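Local coordinates for protein putative NADPH-dependent oxidoreductase (PDB 3DB2) that is probably an NADPH-dependent oxidoreductase or dehydrogenase of the GFO/IDH/MocA type, pairing a Rossmann-fold nucleotide-binding domain with a C-terminal domain, at residues I93-P98 and F120-S125. Sequence-based numbering, arbitrary orientation.
Sequences IYVEKP and FLCGHS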
ATOM      1  N   ILE C  93      25.085  21.074 -15.827  1.00 13.87           N
ATOM      2  CA  ILE C  93      24.503  21.088 -14.512  1.00 13.95           C
ATOM      3  C   ILE C  93      24.168  19.682 -14.020  1.00 21.31           C
ATOM      4  O   ILE C  93      23.419  18.966 -14.682  1.00 17.44           O
ATOM      5  CB  ILE C  93      23.195  21.902 -14.494  1.00 19.13           C
ATOM      6  CG1 ILE C  93      23.290  23.361 -14.964  1.00 20.03           C
ATOM      7  CG2 ILE C  93      22.570  21.818 -13.114  1.00 16.47           C
ATOM      8  CD1 ILE C  93      24.114  24.245 -14.048  1.00 17.52           C
ATOM      9  N   TYR C  94      24.704  19.325 -12.870  1.00 16.59           N
ATOM     10  CA  TYR C  94      24.176  18.261 -12.015  1.00 19.58           C
ATOM     11  C   TYR C  94      23.570  18.991 -10.802  1.00 21.12           C
ATOM     12  O   TYR C  94      24.219  19.785 -10.119  1.00 19.26           O
ATOM     13  CB  TYR C  94      25.210  17.171 -11.694  1.00 17.05           C
ATOM     14  CG  TYR C  94      24.617  16.137 -10.755  1.00 17.89           C
ATOM     15  CD1 TYR C  94      24.665  16.286  -9.371  1.00 19.30           C
ATOM     16  CD2 TYR C  94      23.993  15.009 -11.257  1.00 20.45           C
ATOM     17  CE1 TYR C  94      24.133  15.384  -8.495  1.00 21.92           C
ATOM     18  CE2 TYR C  94      23.444  14.071 -10.390  1.00 26.06           C
ATOM     19  CZ  TYR C  94      23.528  14.265  -9.032  1.00 20.46           C
ATOM     20  OH  TYR C  94      22.995  13.368  -8.136  1.00 28.90           O
ATOM     21  N   VAL C  95      22.312  18.677 -10.501  1.00 16.14           N
ATOM     22  CA  VAL C  95      21.676  19.145  -9.284  1.00 13.96           C
ATOM     23  C   VAL C  95      21.011  17.950  -8.572  1.00 19.43           C
ATOM     24  O   VAL C  95      20.466  17.024  -9.178  1.00 16.05           O
ATOM     25  CB  VAL C  95      20.705  20.309  -9.500  1.00 14.62           C
ATOM     26  CG1 VAL C  95      19.464  19.929 -10.268  1.00 15.55           C
ATOM     27  CG2 VAL C  95      20.292  20.934  -8.161  1.00 17.34           C
ATOM     28  N   GLU C  96      21.107  17.961  -7.242  1.00 17.53           N
ATOM     29  CA  GLU C  96      20.512  16.899  -6.456  1.00 16.89           C
ATOM     30  C   GLU C  96      18.993  17.035  -6.539  1.00 19.28           C
ATOM     31  O   GLU C  96      18.419  18.083  -6.823  1.00 20.82           O
ATOM     32  CB  GLU C  96      20.842  16.945  -4.973  1.00 25.22           C
ATOM     33  CG  GLU C  96      21.841  15.878  -4.573  1.00 31.33           C
ATOM     34  CD  GLU C  96      21.349  14.487  -4.929  1.00 37.57           C
ATOM     35  OE1 GLU C  96      20.143  14.237  -5.143  1.00 36.14           O
ATOM     36  OE2 GLU C  96      22.244  13.619  -5.007  1.00 39.68           O
ATOM     37  N   LYS C  97      18.325  15.921  -6.254  1.00 23.69           N
ATOM     38  CA  LYS C  97      16.896  15.879  -6.273  1.00 15.70           C
ATOM     39  C   LYS C  97      16.176  16.689  -5.153  1.00 20.41           C
ATOM     40  O   LYS C  97      16.921  16.735  -4.111  1.00 20.91           O
ATOM     41  CB  LYS C  97      16.256  14.495  -6.205  1.00 18.95           C
ATOM     42  CG  LYS C  97      16.970  13.477  -5.371  1.00 21.03           C
ATOM     43  CD  LYS C  97      17.157  13.818  -3.909  1.00 31.45           C
ATOM     44  CE  LYS C  97      15.830  13.754  -3.161  1.00 39.55           C
ATOM     45  NZ  LYS C  97      16.118  13.251  -1.773  1.00 48.06           N
ATOM     46  N   PRO C  98      14.973  17.278  -5.041  1.00 18.09           N
ATOM     47  CA  PRO C  98      13.779  17.675  -5.902  1.00 20.15           C
ATOM     48  C   PRO C  98      14.572  18.713  -6.715  1.00 17.89           C
ATOM     49  O   PRO C  98      15.472  19.306  -6.097  1.00 17.38           O
ATOM     50  CB  PRO C  98      12.705  18.149  -5.011  1.00 23.32           C
ATOM     51  CG  PRO C  98      13.443  18.626  -3.807  1.00 25.77           C
ATOM     52  CD  PRO C  98      14.643  17.745  -3.665  1.00 22.66           C
ATOM     53  N   PHE C 120      21.837  18.951 -18.468  1.00 19.33           N
ATOM     54  CA  PHE C 120      21.217  19.020 -17.149  1.00 19.03           C
ATOM     55  C   PHE C 120      20.807  17.624 -16.700  1.00 17.32           C
ATOM     56  O   PHE C 120      20.123  16.983 -17.510  1.00 15.95           O
ATOM     57  CB  PHE C 120      20.027  19.955 -17.217  1.00 16.49           C
ATOM     58  CG  PHE C 120      19.200  19.988 -15.940  1.00 19.61           C
ATOM     59  CD1 PHE C 120      19.561  20.880 -14.938  1.00 16.64           C
ATOM     60  CD2 PHE C 120      18.099  19.167 -15.737  1.00 20.58           C
ATOM     61  CE1 PHE C 120      18.855  20.900 -13.760  1.00 19.11           C
ATOM     62  CE2 PHE C 120      17.391  19.186 -14.554  1.00 17.86           C
ATOM     63  CZ  PHE C 120      17.772  20.071 -13.574  1.00 18.18           C
ATOM     64  N   LEU C 121      21.146  17.275 -15.475  1.00 16.69           N
ATOM     65  CA  LEU C 121      20.594  16.098 -14.784  1.00 13.72           C
ATOM     66  C   LEU C 121      20.153  16.534 -13.393  1.00 19.24           C
ATOM     67  O   LEU C 121      20.872  17.188 -12.629  1.00 16.50           O
ATOM     68  CB  LEU C 121      21.562  14.922 -14.781  1.00 17.86           C
ATOM     69  CG  LEU C 121      21.130  13.615 -14.116  1.00 16.80           C
ATOM     70  CD1 LEU C 121      19.976  12.971 -14.867  1.00 14.75           C
ATOM     71  CD2 LEU C 121      22.287  12.620 -14.018  1.00 18.87           C
ATOM     72  N   CYS C 122      18.920  16.166 -13.027  1.00 16.19           N
ATOM     73  CA  CYS C 122      18.466  16.282 -11.639  1.00 13.12           C
ATOM     74  C   CYS C 122      18.538  14.880 -11.046  1.00 18.56           C
ATOM     75  O   CYS C 122      17.802  13.991 -11.459  1.00 18.24           O
ATOM     76  CB  CYS C 122      17.066  16.876 -11.553  1.00 17.87           C
ATOM     77  SG  CYS C 122      16.504  17.003  -9.845  1.00 22.46           S
ATOM     78  N   GLY C 123      19.440  14.590 -10.138  1.00 17.39           N
ATOM     79  CA  GLY C 123      19.802  13.305  -9.665  1.00 15.30           C
ATOM     80  C   GLY C 123      18.809  12.629  -8.750  1.00 17.84           C
ATOM     81  O   GLY C 123      18.883  12.768  -7.545  1.00 31.62           O
ATOM     82  N   HIS C 124      17.916  11.829  -9.331  1.00 17.56           N
ATOM     83  CA  HIS C 124      17.111  10.801  -8.681  1.00 13.58           C
ATOM     84  C   HIS C 124      17.769   9.445  -8.941  1.00 15.39           C
ATOM     85  O   HIS C 124      17.554   8.847  -9.990  1.00 19.57           O
ATOM     86  CB  HIS C 124      15.692  10.793  -9.228  1.00 17.16           C
ATOM     87  CG  HIS C 124      15.023  12.117  -9.310  1.00 17.50           C
ATOM     88  ND1 HIS C 124      15.404  13.138 -10.138  1.00 17.54           N
ATOM     89  CD2 HIS C 124      13.951  12.567  -8.633  1.00 18.45           C
ATOM     90  CE1 HIS C 124      14.607  14.164  -9.975  1.00 22.06           C
ATOM     91  NE2 HIS C 124      13.709  13.843  -9.066  1.00 17.47           N
ATOM     92  N   SER C 125      18.614   8.945  -8.040  1.00 16.21           N
ATOM     93  CA  SER C 125      19.504   7.855  -8.451  1.00 16.29           C
ATOM     94  C   SER C 125      18.931   6.482  -8.193  1.00 13.69           C
ATOM     95  O   SER C 125      19.528   5.522  -8.648  1.00 16.17           O
ATOM     96  CB  SER C 125      20.863   7.975  -7.723  1.00 14.73           C
ATOM     97  OG  SER C 125      20.711   7.661  -6.341  1.00 19.22           O
TER
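Gly-123 N donates to Val-95 O at 2.8 Å, Val-95 N to Leu-121 O at 3.0 Å, and Leu-121 N to Ile-93 O at 2.9 Å. These nearly straight bonds, with strand directions 16° apart, define the parallel pairing of a beta-alpha-beta unit in the Rossmann fold, whose connection runs through helix 103-116. Past the strand end, Lys-97 N turns to Glu-96 OE1 at 2.7 Å, meeting the anti side of the carboxylate, tilted from its plane, with a second, weak bond to Gly-123 O; Glu-96 OE2 takes the indole N-H of Trp-16. His-124 ND1 reaches back to Cys-122 O from above the carbonyl plane, which helps hold the imidazole next to Lys-97 CB.

On one sheet face, Tyr-94 CG lies anti to the backbone N (chi1 177°), a rotation that carries the ring toward the second strand; CE2, CZ and OH come nearest Gly-123 CA, with Tyr-94 OH 3.5 Å from Gly-123 CA. Leu-121 CD2 lies at the ring edge, and Tyr-94 OH is hydrogen-bonded to Glu-306 OE2. A valine at Tyr-94 would probably leave Glu-306 without this hydroxyl partner and open a gap beside Gly-123 CA.

On the other face, Ile-93 CG2 and Val-95 CG1 both approach the Phe-120 ring, Ile-93 CG2 3.6 Å from Phe-120 CD1, while helix 79-88 packs on both aliphatic residues. Beyond the strands, Lys-97 CB sits over the centre of the His-124 ring, 3.9 Å from its centroid and 11° off the normal, a CH-pi contact.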